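Local coordinates for oligogalacturonate lyase (Yersinia enterocolitica subsp. enterocolitica, PDB 3PE7), which probably cleaves oligogalacturonates, fragments of pectin, by beta-elimination in the cytoplasm and binds manganese and calcium, at residues A[202-207]-A[218-223]; A[138-143]-A[193-198]; A[319-324]-A[335-340]. All coordinates share one frame; numbering follows the deposited sequence.

In the fold
Contact 2 opens first: segment 138-143 is met again at 193-198, after a loop of 49 residues that holds helix 155-161 and the third and fourth strands of one propeller blade, so it joins neighbouring blades. The chain then passes straight into contact 1, where 202-207 turns back through ten residues to 218-223 within the next blade. Strands 190-196 and 202-207 are neighbours in that sheet, and contacts 1 and 2 touch, their centres 9 Å apart. Contact 3 closes a hairpin in a later blade, on the opposite side of the chain's centre, its centre about 31 Å from contact 1's and 30 Å from contact 2's. All three follow in series; none nests or crosses.

Contact 1: A[202-207]-A[218-223]; sequences TVAFCH and MWLINE
Val203 O receives the backbone N-H of Ile221 at 2.8 Å, and Leu220 CA adds a C-H...O contact to the same oxygen. Val203 N donates in return to Ile221 O, and Phe205 and Trp219 form a second reciprocal pair, the next hydrogen-bonded pair along the hairpin. The hydrogen-bonded pairs put Val203, Ile221, Phe205 and Trp219 on one face of the sheet. There Phe205 CG is tucked between the backbone N and the carbonyl carbon (chi1 66°), which turns one face of the ring to Trp219 CB, 3.7 Å from the ring centroid in a CH-pi contact. Ile221 CG2 reaches the same ring obliquely, 3.8 Å from Phe205 CE2.

His207 completes this aromatic cluster. It stacks face to face on the five-membered ring of Trp219, centroids 3.8 Å apart and planes 22° from parallel, with Trp219 NE1 above the centre of the imidazole. Both rings are also tied at their polar atoms, His207 ND1 to Asp215 and Trp219 NE1 to the carbonyl of Ala216.

On the other face Leu220 CD2 packs 3.7 Å from Ala204 CB, and both side chains rest on Trp245 of strand 238-245. A water bridges Thr202 OG1, itself bonded to Asp199, to Asn222 OD1. The arrangement is a twisted antiparallel hairpin forming the two middle strands of a four-stranded beta-propeller blade, with its Ala204-Leu220 face packed against the next blade.

Contact 2: A[138-143]-A[193-198]; sequences KLVGIE and PIYRPY
The Tyr195 ring meets segment 138-143 obliquely, with Val140 CG1, Lys138 CB and the carbonyl carbon of Leu139 gathered round its CE1 side. Val140 CG1 makes an off-centre CH-pi contact, 4.2 Å from the ring centroid and 30° off the normal. Lys138 runs across the tyrosine at about a right angle, with its CD 3.5 Å from Tyr195 OH. The polar ends of these two side chains converge outside the segments: Lys138 NZ forms a salt bridge with Glu223 OE1, and Tyr195 OH bonds to the same oxygen.

Val140 CG1, anti to the carbonyl carbon (chi1 -76°), is the methyl nearer Tyr195 CE1; CG2 packs on Pro193 CB at 4.0 Å and also reaches Tyr195 CD1. The backbone N of Tyr195, buried here, has no polar partner in the model. Pro193 CG lies against the backbone of Gly141, 3.6 Å from its CA, while Ile142 CG1 lies 3.6 Å from Pro193 CD. Strand 190-196, the first of its four-stranded sheet, thus packs, with no backbone pairing between the segments, on the second strand of the preceding one, the blade-to-blade packing characteristic of a seven-bladed beta-propeller.

Contact 3: A[319-324]-A[335-340]; sequences DPFLYV and VARHDT
Strands 321-324 and 335-337 run antiparallel at 162° with their axes 4.6 Å apart, joined by bonds from Leu322 N to Ala336 O (2.8 Å) and from Val335 N to Leu322 O. Beyond this regular part Pro320 O takes two N-H groups, that of His338 at 2.6 Å and that of Asp339 at 3.2 Å, the latter on a lone pair in the carbonyl plane. The same oxygen sits over the centre of the His338 imidazole, 3.3 Å above its plane. The imidazole is turned back over its own backbone (chi1 66°), which brings one face to Pro320 O; His338 CB packs against Leu322 CG at 3.9 Å. A water bonded to Asp319 O also makes a weak, long contact with His338 NE2.

The strands are the outer hairpin of a four-stranded propeller blade. Leu322 and Val335 pack on Ile365 of strand 364-369 in the adjoining sheet, and Leu322 also touches Phe367.

Arg337 grips Asp339 side-on in a salt bridge, NE to OD2 at 2.8 Å and NH2 to OD1. Pro320 CG covers one face of the guanidinium, 3.6 Å from Arg337 NH2. Phe321 lies beside the same arginine, its ring plane turned 76° from the guanidinium, with Arg337 CG near its CE2; Ser18 takes a bond from Arg337 NH1. Asp319 organises the approach to the strand: OD2 accepts from Phe321 N in an Asx turn, while Tyr323 OH donates to the syn lone pair of OD1.

Contact 1: A[202-207]-A[218-223]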
loop_
_atom_site.group_PDB
_atom_site.type_symbol
_atom_site.label_atom_id
_atom_site.label_comp_id
_atom_site.label_asym_id
_atom_site.label_seq_id
_atom_site.Cartn_x
_atom_site.Cartn_y
_atom_site.Cartn_z
ATOM N N THR A 202 -11.231 8.770 -13.709
ATOM C CA THR A 202 -11.777 7.697 -12.882
ATOM C C THR A 202 -11.070 7.597 -11.520
ATOM O O THR A 202 -9.855 7.431 -11.454
ATOM C CB THR A 202 -11.691 6.334 -13.599
ATOM O OG1 THR A 202 -12.390 6.415 -14.852
ATOM C CG2 THR A 202 -12.348 5.234 -12.779
ATOM N N VAL A 203 -11.855 7.700 -10.450
ATOM C CA VAL A 203 -11.336 7.501 -9.093
ATOM C C VAL A 203 -12.085 6.359 -8.412
ATOM O O VAL A 203 -13.328 6.359 -8.351
ATOM C CB VAL A 203 -11.462 8.808 -8.243
ATOM C CG1 VAL A 203 -10.904 8.606 -6.811
ATOM C CG2 VAL A 203 -10.758 9.979 -8.942
ATOM N N ALA A 204 -11.338 5.364 -7.918
ATOM C CA ALA A 204 -11.932 4.297 -7.136
ATOM C C ALA A 204 -11.835 4.712 -5.681
ATOM O O ALA A 204 -10.924 5.442 -5.312
ATOM C CB ALA A 204 -11.201 2.961 -7.364
ATOM N N PHE A 205 -12.793 4.264 -4.875
ATOM C CA PHE A 205 -12.760 4.491 -3.409
ATOM C C PHE A 205 -13.649 3.459 -2.753
ATOM O O PHE A 205 -14.377 2.737 -3.430
ATOM C CB PHE A 205 -13.217 5.917 -3.032
ATOM C CG PHE A 205 -14.674 6.192 -3.326
ATOM C CD1 PHE A 205 -15.627 6.152 -2.308
ATOM C CD2 PHE A 205 -15.096 6.516 -4.619
ATOM C CE1 PHE A 205 -16.963 6.403 -2.579
ATOM C CE2 PHE A 205 -16.443 6.767 -4.885
ATOM C CZ PHE A 205 -17.371 6.713 -3.863
ATOM N N CYS A 206 -13.579 3.356 -1.427
ATOM C CA CYS A 206 -14.369 2.344 -0.728
ATOM C C CYS A 206 -15.314 2.913 0.320
ATOM O O CYS A 206 -15.153 4.045 0.799
ATOM C CB CYS A 206 -13.465 1.277 -0.074
ATOM S SG CYS A 206 -12.509 1.827 1.384
ATOM N N HIS A 207 -16.295 2.092 0.669
ATOM C CA HIS A 207 -17.039 2.284 1.912
ATOM C C HIS A 207 -16.313 1.437 2.935
ATOM O O HIS A 207 -16.341 0.201 2.863
ATOM C CB HIS A 207 -18.488 1.848 1.748
ATOM C CG HIS A 207 -19.308 2.784 0.910
ATOM N ND1 HIS A 207 -20.661 2.601 0.703
ATOM C CD2 HIS A 207 -18.972 3.904 0.227
ATOM C CE1 HIS A 207 -21.121 3.570 -0.068
ATOM N NE2 HIS A 207 -20.114 4.364 -0.388
ATOM N N MET A 218 -16.791 -1.501 -2.971
ATOM C CA MET A 218 -16.016 -0.822 -4.004
ATOM C C MET A 218 -16.878 0.093 -4.872
ATOM O O MET A 218 -17.930 -0.311 -5.366
ATOM C CB MET A 218 -15.314 -1.846 -4.907
ATOM C CG MET A 218 -14.293 -2.743 -4.210
ATOM S SD MET A 218 -13.877 -4.175 -5.260
ATOM C CE MET A 218 -12.807 -3.456 -6.458
ATOM N N TRP A 219 -16.386 1.312 -5.055
ATOM C CA TRP A 219 -17.079 2.352 -5.815
ATOM C C TRP A 219 -16.143 3.037 -6.794
ATOM O O TRP A 219 -14.920 3.048 -6.615
ATOM C CB TRP A 219 -17.659 3.399 -4.850
ATOM C CG TRP A 219 -18.702 2.791 -3.962
ATOM C CD1 TRP A 219 -18.480 1.997 -2.872
ATOM C CD2 TRP A 219 -20.127 2.874 -4.116
ATOM N NE1 TRP A 219 -19.671 1.604 -2.327
ATOM C CE2 TRP A 219 -20.699 2.126 -3.067
ATOM C CE3 TRP A 219 -20.978 3.530 -5.031
ATOM C CZ2 TRP A 219 -22.089 1.993 -2.902
ATOM C CZ3 TRP A 219 -22.374 3.401 -4.860
ATOM C CH2 TRP A 219 -22.902 2.639 -3.801
ATOM N N LEU A 220 -16.720 3.566 -7.862
ATOM C CA LEU A 220 -16.006 4.447 -8.760
ATOM C C LEU A 220 -16.757 5.773 -8.801
ATOM O O LEU A 220 -17.974 5.823 -8.597
ATOM C CB LEU A 220 -15.945 3.869 -10.175
ATOM C CG LEU A 220 -15.248 2.539 -10.423
ATOM C CD1 LEU A 220 -15.389 2.220 -11.909
ATOM C CD2 LEU A 220 -13.767 2.653 -10.068
ATOM N N ILE A 221 -16.025 6.844 -9.068
ATOM C CA ILE A 221 -16.650 8.143 -9.331
ATOM C C ILE A 221 -15.794 8.877 -10.349
ATOM O O ILE A 221 -14.572 8.655 -10.435
ATOM C CB ILE A 221 -16.826 8.972 -8.015
ATOM C CG1 ILE A 221 -17.804 10.142 -8.202
ATOM C CG2 ILE A 221 -15.468 9.426 -7.450
ATOM C CD1 ILE A 221 -18.270 10.750 -6.868
ATOM N N ASN A 222 -16.424 9.739 -11.142
ATOM C CA ASN A 222 -15.660 10.607 -12.023
ATOM C C ASN A 222 -14.946 11.668 -11.216
ATOM O O ASN A 222 -15.407 12.052 -10.129
ATOM C CB ASN A 222 -16.559 11.274 -13.068
ATOM C CG ASN A 222 -17.156 10.290 -14.060
ATOM O OD1 ASN A 222 -16.738 9.133 -14.170
ATOM N ND2 ASN A 222 -18.130 10.770 -14.823
ATOM N N GLU A 223 -13.835 12.156 -11.761
ATOM C CA GLU A 223 -13.025 13.178 -11.114
ATOM C C GLU A 223 -13.839 14.422 -10.757
ATOM O O GLU A 223 -13.567 15.071 -9.755
ATOM C CB GLU A 223 -11.862 13.567 -12.011
ATOM C CG GLU A 223 -10.737 14.285 -11.297
ATOM C CD GLU A 223 -9.671 14.742 -12.238
ATOM O OE1 GLU A 223 -8.505 14.837 -11.804
ATOM O OE2 GLU A 223 -9.998 14.993 -13.426
HETATM O O HOH W 1 -14.924 7.468 -14.675
#

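Contact 2: A[138-143]-A[193-198]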
loop_
_atom_site.group_PDB
_atom_site.type_symbol
_atom_site.label_atom_id
_atom_site.label_comp_id
_atom_site.label_asym_id
_atom_site.label_seq_id
_atom_site.Cartn_x
_atom_site.Cartn_y
_atom_site.Cartn_z
ATOM N N LYS A 138 -1.667 15.694 -9.376
ATOM C CA LYS A 138 -2.852 15.746 -8.504
ATOM C C LYS A 138 -2.816 14.596 -7.491
ATOM O O LYS A 138 -2.213 13.566 -7.758
ATOM C CB LYS A 138 -4.151 15.641 -9.309
ATOM C CG LYS A 138 -4.467 16.876 -10.177
ATOM C CD LYS A 138 -5.665 16.636 -11.066
ATOM C CE LYS A 138 -5.267 15.809 -12.272
ATOM N NZ LYS A 138 -6.353 15.719 -13.306
ATOM N N LEU A 139 -3.463 14.798 -6.341
ATOM C CA LEU A 139 -3.615 13.757 -5.313
ATOM C C LEU A 139 -5.071 13.599 -4.944
ATOM O O LEU A 139 -5.834 14.570 -4.985
ATOM C CB LEU A 139 -2.889 14.162 -4.031
ATOM C CG LEU A 139 -1.394 14.389 -3.946
ATOM C CD1 LEU A 139 -1.096 14.809 -2.511
ATOM C CD2 LEU A 139 -0.612 13.136 -4.302
ATOM N N VAL A 140 -5.467 12.373 -4.602
ATOM C CA VAL A 140 -6.746 12.151 -3.924
ATOM C C VAL A 140 -6.503 11.624 -2.505
ATOM O O VAL A 140 -5.533 10.904 -2.254
ATOM C CB VAL A 140 -7.729 11.230 -4.689
ATOM C CG1 VAL A 140 -8.369 11.997 -5.857
ATOM C CG2 VAL A 140 -7.053 9.942 -5.187
ATOM N N GLY A 141 -7.393 12.010 -1.590
ATOM C CA GLY A 141 -7.315 11.560 -0.196
ATOM C C GLY A 141 -8.615 11.834 0.526
ATOM O O GLY A 141 -9.493 12.513 -0.006
ATOM N N ILE A 142 -8.736 11.324 1.749
ATOM C CA ILE A 142 -9.941 11.512 2.554
ATOM C C ILE A 142 -9.660 12.461 3.710
ATOM O O ILE A 142 -8.624 12.374 4.340
ATOM C CB ILE A 142 -10.459 10.168 3.135
ATOM C CG1 ILE A 142 -10.765 9.156 2.019
ATOM C CG2 ILE A 142 -11.707 10.371 4.016
ATOM C CD1 ILE A 142 -11.814 9.604 1.015
ATOM N N GLU A 143 -10.589 13.377 3.960
ATOM C CA GLU A 143 -10.580 14.178 5.186
ATOM C C GLU A 143 -11.871 13.938 5.947
ATOM O O GLU A 143 -12.951 13.830 5.352
ATOM C CB GLU A 143 -10.424 15.667 4.861
ATOM C CG GLU A 143 -9.058 16.008 4.251
ATOM C CD GLU A 143 -8.951 17.442 3.792
ATOM O OE1 GLU A 143 -9.931 18.216 3.960
ATOM O OE2 GLU A 143 -7.864 17.791 3.284
ATOM N N PRO A 193 -9.119 6.186 -1.476
ATOM C CA PRO A 193 -9.313 6.704 -2.839
ATOM C C PRO A 193 -8.046 6.509 -3.669
ATOM O O PRO A 193 -6.948 6.760 -3.183
ATOM C CB PRO A 193 -9.602 8.193 -2.615
ATOM C CG PRO A 193 -8.875 8.513 -1.325
ATOM C CD PRO A 193 -9.069 7.280 -0.485
ATOM N N ILE A 194 -8.205 6.054 -4.909
ATOM C CA ILE A 194 -7.061 5.751 -5.758
ATOM C C ILE A 194 -7.401 6.175 -7.194
ATOM O O ILE A 194 -8.365 5.664 -7.779
ATOM C CB ILE A 194 -6.675 4.237 -5.683
ATOM C CG1 ILE A 194 -7.924 3.348 -5.643
ATOM C CG2 ILE A 194 -5.738 3.959 -4.446
ATOM C CD1 ILE A 194 -7.700 1.819 -5.699
ATOM N N TYR A 195 -6.634 7.120 -7.731
ATOM C CA TYR A 195 -6.726 7.478 -9.166
ATOM C C TYR A 195 -6.494 6.220 -10.015
ATOM O O TYR A 195 -5.582 5.448 -9.729
ATOM C CB TYR A 195 -5.657 8.510 -9.544
ATOM C CG TYR A 195 -6.115 9.953 -9.530
ATOM C CD1 TYR A 195 -5.548 10.880 -8.644
ATOM C CD2 TYR A 195 -7.084 10.403 -10.434
ATOM C CE1 TYR A 195 -5.965 12.222 -8.643
ATOM C CE2 TYR A 195 -7.500 11.711 -10.441
ATOM C CZ TYR A 195 -6.938 12.620 -9.550
ATOM O OH TYR A 195 -7.353 13.922 -9.583
ATOM N N ARG A 196 -7.295 6.029 -11.066
ATOM C CA ARG A 196 -6.998 4.991 -12.054
ATOM C C ARG A 196 -5.723 5.395 -12.797
ATOM O O ARG A 196 -5.655 6.502 -13.336
ATOM C CB ARG A 196 -8.142 4.854 -13.057
ATOM C CG ARG A 196 -7.882 3.758 -14.113
ATOM C CD ARG A 196 -9.107 3.586 -15.025
ATOM N NE ARG A 196 -8.909 2.527 -16.026
ATOM C CZ ARG A 196 -9.690 2.381 -17.100
ATOM N NH1 ARG A 196 -9.486 1.385 -17.951
ATOM N NH2 ARG A 196 -10.684 3.244 -17.322
ATOM N N PRO A 197 -4.696 4.512 -12.820
ATOM C CA PRO A 197 -3.511 4.854 -13.598
ATOM C C PRO A 197 -3.876 5.217 -15.048
ATOM O O PRO A 197 -4.655 4.504 -15.687
ATOM C CB PRO A 197 -2.680 3.569 -13.554
ATOM C CG PRO A 197 -3.036 2.930 -12.254
ATOM C CD PRO A 197 -4.525 3.235 -12.100
ATOM N N TYR A 198 -3.317 6.330 -15.529
ATOM C CA TYR A 198 -3.484 6.822 -16.924
ATOM C C TYR A 198 -4.902 7.231 -17.290
ATOM O O TYR A 198 -5.220 7.425 -18.481
ATOM C CB TYR A 198 -2.895 5.807 -17.939
ATOM C CG TYR A 198 -1.524 5.341 -17.501
ATOM C CD1 TYR A 198 -0.421 6.181 -17.591
ATOM C CD2 TYR A 198 -1.346 4.083 -16.929
ATOM C CE1 TYR A 198 0.829 5.762 -17.153
ATOM C CE2 TYR A 198 -0.113 3.661 -16.480
ATOM C CZ TYR A 198 0.969 4.493 -16.588
ATOM O OH TYR A 198 2.204 4.065 -16.157
#

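Contact 3: A[319-324]-A[335-340]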
loop_
_atom_site.group_PDB
_atom_site.type_symbol
_atom_site.label_atom_id
_atom_site.label_comp_id
_atom_site.label_asym_id
_atom_site.label_seq_id
_atom_site.Cartn_x
_atom_site.Cartn_y
_atom_site.Cartn_z
ATOM N N ASP A 319 -0.250 -19.299 8.134
ATOM C CA ASP A 319 0.321 -19.440 6.808
ATOM C C ASP A 319 1.486 -18.471 6.666
ATOM O O ASP A 319 1.266 -17.284 6.445
ATOM C CB ASP A 319 -0.742 -19.149 5.735
ATOM C CG ASP A 319 -0.290 -19.565 4.336
ATOM O OD1 ASP A 319 -1.149 -19.764 3.453
ATOM O OD2 ASP A 319 0.917 -19.732 4.113
ATOM N N PRO A 320 2.735 -18.974 6.786
ATOM C CA PRO A 320 3.918 -18.109 6.765
ATOM C C PRO A 320 4.431 -17.795 5.327
ATOM O O PRO A 320 5.493 -17.165 5.165
ATOM C CB PRO A 320 4.960 -18.957 7.518
ATOM C CG PRO A 320 4.630 -20.368 7.102
ATOM C CD PRO A 320 3.084 -20.389 7.052
ATOM N N PHE A 321 3.708 -18.272 4.317
ATOM C CA PHE A 321 4.221 -18.248 2.948
ATOM C C PHE A 321 3.806 -17.038 2.127
ATOM O O PHE A 321 2.747 -16.445 2.365
ATOM C CB PHE A 321 3.819 -19.530 2.200
ATOM C CG PHE A 321 4.435 -20.759 2.786
ATOM C CD1 PHE A 321 3.682 -21.602 3.595
ATOM C CD2 PHE A 321 5.789 -21.052 2.561
ATOM C CE1 PHE A 321 4.260 -22.752 4.177
ATOM C CE2 PHE A 321 6.383 -22.196 3.148
ATOM C CZ PHE A 321 5.606 -23.046 3.947
ATOM N N LEU A 322 4.678 -16.694 1.180
ATOM C CA LEU A 322 4.369 -15.766 0.088
ATOM C C LEU A 322 4.026 -16.577 -1.155
ATOM O O LEU A 322 4.754 -17.518 -1.501
ATOM C CB LEU A 322 5.564 -14.851 -0.198
ATOM C CG LEU A 322 5.884 -13.880 0.950
ATOM C CD1 LEU A 322 7.355 -13.519 0.991
ATOM C CD2 LEU A 322 5.029 -12.608 0.896
ATOM N N TYR A 323 2.950 -16.179 -1.842
ATOM C CA TYR A 323 2.487 -16.891 -3.030
ATOM C C TYR A 323 2.566 -16.008 -4.248
ATOM O O TYR A 323 2.233 -14.830 -4.176
ATOM C CB TYR A 323 1.029 -17.327 -2.870
ATOM C CG TYR A 323 0.815 -18.270 -1.724
ATOM C CD1 TYR A 323 1.057 -19.642 -1.875
ATOM C CD2 TYR A 323 0.400 -17.792 -0.487
ATOM C CE1 TYR A 323 0.879 -20.531 -0.802
ATOM C CE2 TYR A 323 0.190 -18.668 0.596
ATOM C CZ TYR A 323 0.445 -20.032 0.423
ATOM O OH TYR A 323 0.264 -20.881 1.488
ATOM N N VAL A 324 2.979 -16.588 -5.379
ATOM C CA VAL A 324 2.934 -15.847 -6.642
ATOM C C VAL A 324 1.950 -16.553 -7.551
ATOM O O VAL A 324 1.972 -17.793 -7.669
ATOM C CB VAL A 324 4.322 -15.701 -7.323
ATOM C CG1 VAL A 324 4.178 -15.247 -8.793
ATOM C CG2 VAL A 324 5.177 -14.719 -6.558
ATOM N N VAL A 335 6.552 -19.357 -3.065
ATOM C CA VAL A 335 7.889 -18.948 -3.488
ATOM C C VAL A 335 8.908 -18.807 -2.353
ATOM O O VAL A 335 10.108 -19.062 -2.533
ATOM C CB VAL A 335 7.843 -17.686 -4.394
ATOM C CG1 VAL A 335 7.066 -17.995 -5.686
ATOM C CG2 VAL A 335 7.222 -16.515 -3.681
ATOM N N ALA A 336 8.415 -18.419 -1.184
ATOM C CA ALA A 336 9.270 -18.224 -0.009
ATOM C C ALA A 336 8.404 -18.001 1.217
ATOM O O ALA A 336 7.199 -17.820 1.108
ATOM C CB ALA A 336 10.204 -17.046 -0.213
ATOM N N ARG A 337 9.036 -18.036 2.381
ATOM C CA ARG A 337 8.365 -17.741 3.636
ATOM C C ARG A 337 8.531 -16.265 3.945
ATOM O O ARG A 337 9.632 -15.723 3.832
ATOM C CB ARG A 337 9.013 -18.542 4.772
ATOM C CG ARG A 337 9.034 -20.066 4.547
ATOM C CD ARG A 337 9.886 -20.767 5.637
ATOM N NE ARG A 337 9.231 -20.690 6.951
ATOM C CZ ARG A 337 8.331 -21.556 7.401
ATOM N NH1 ARG A 337 7.993 -22.627 6.673
ATOM N NH2 ARG A 337 7.772 -21.360 8.581
ATOM N N HIS A 338 7.447 -15.606 4.352
ATOM C CA HIS A 338 7.616 -14.304 5.011
ATOM C C HIS A 338 7.910 -14.476 6.516
ATOM O O HIS A 338 8.713 -13.717 7.092
ATOM C CB HIS A 338 6.423 -13.357 4.736
ATOM C CG HIS A 338 5.121 -13.798 5.334
ATOM N ND1 HIS A 338 4.043 -14.193 4.574
ATOM C CD2 HIS A 338 4.712 -13.856 6.622
ATOM C CE1 HIS A 338 3.037 -14.520 5.371
ATOM N NE2 HIS A 338 3.421 -14.317 6.623
ATOM N N ASP A 339 7.284 -15.476 7.145
ATOM C CA ASP A 339 7.491 -15.753 8.590
ATOM C C ASP A 339 7.242 -14.560 9.526
ATOM O O ASP A 339 7.826 -14.489 10.621
ATOM C CB ASP A 339 8.905 -16.313 8.850
ATOM C CG ASP A 339 8.986 -17.817 8.721
ATOM O OD1 ASP A 339 8.013 -18.518 9.103
ATOM O OD2 ASP A 339 10.042 -18.295 8.251
ATOM N N THR A 340 6.386 -13.625 9.128
ATOM C CA THR A 340 6.077 -12.509 10.031
ATOM C C THR A 340 5.238 -12.971 11.215
ATOM O O THR A 340 4.476 -13.936 11.101
ATOM C CB THR A 340 5.442 -11.292 9.309
ATOM O OG1 THR A 340 5.678 -10.133 10.105
ATOM C CG2 THR A 340 3.939 -11.453 9.120
HETATM O O HOH W 2 1.383 -15.892 8.926
#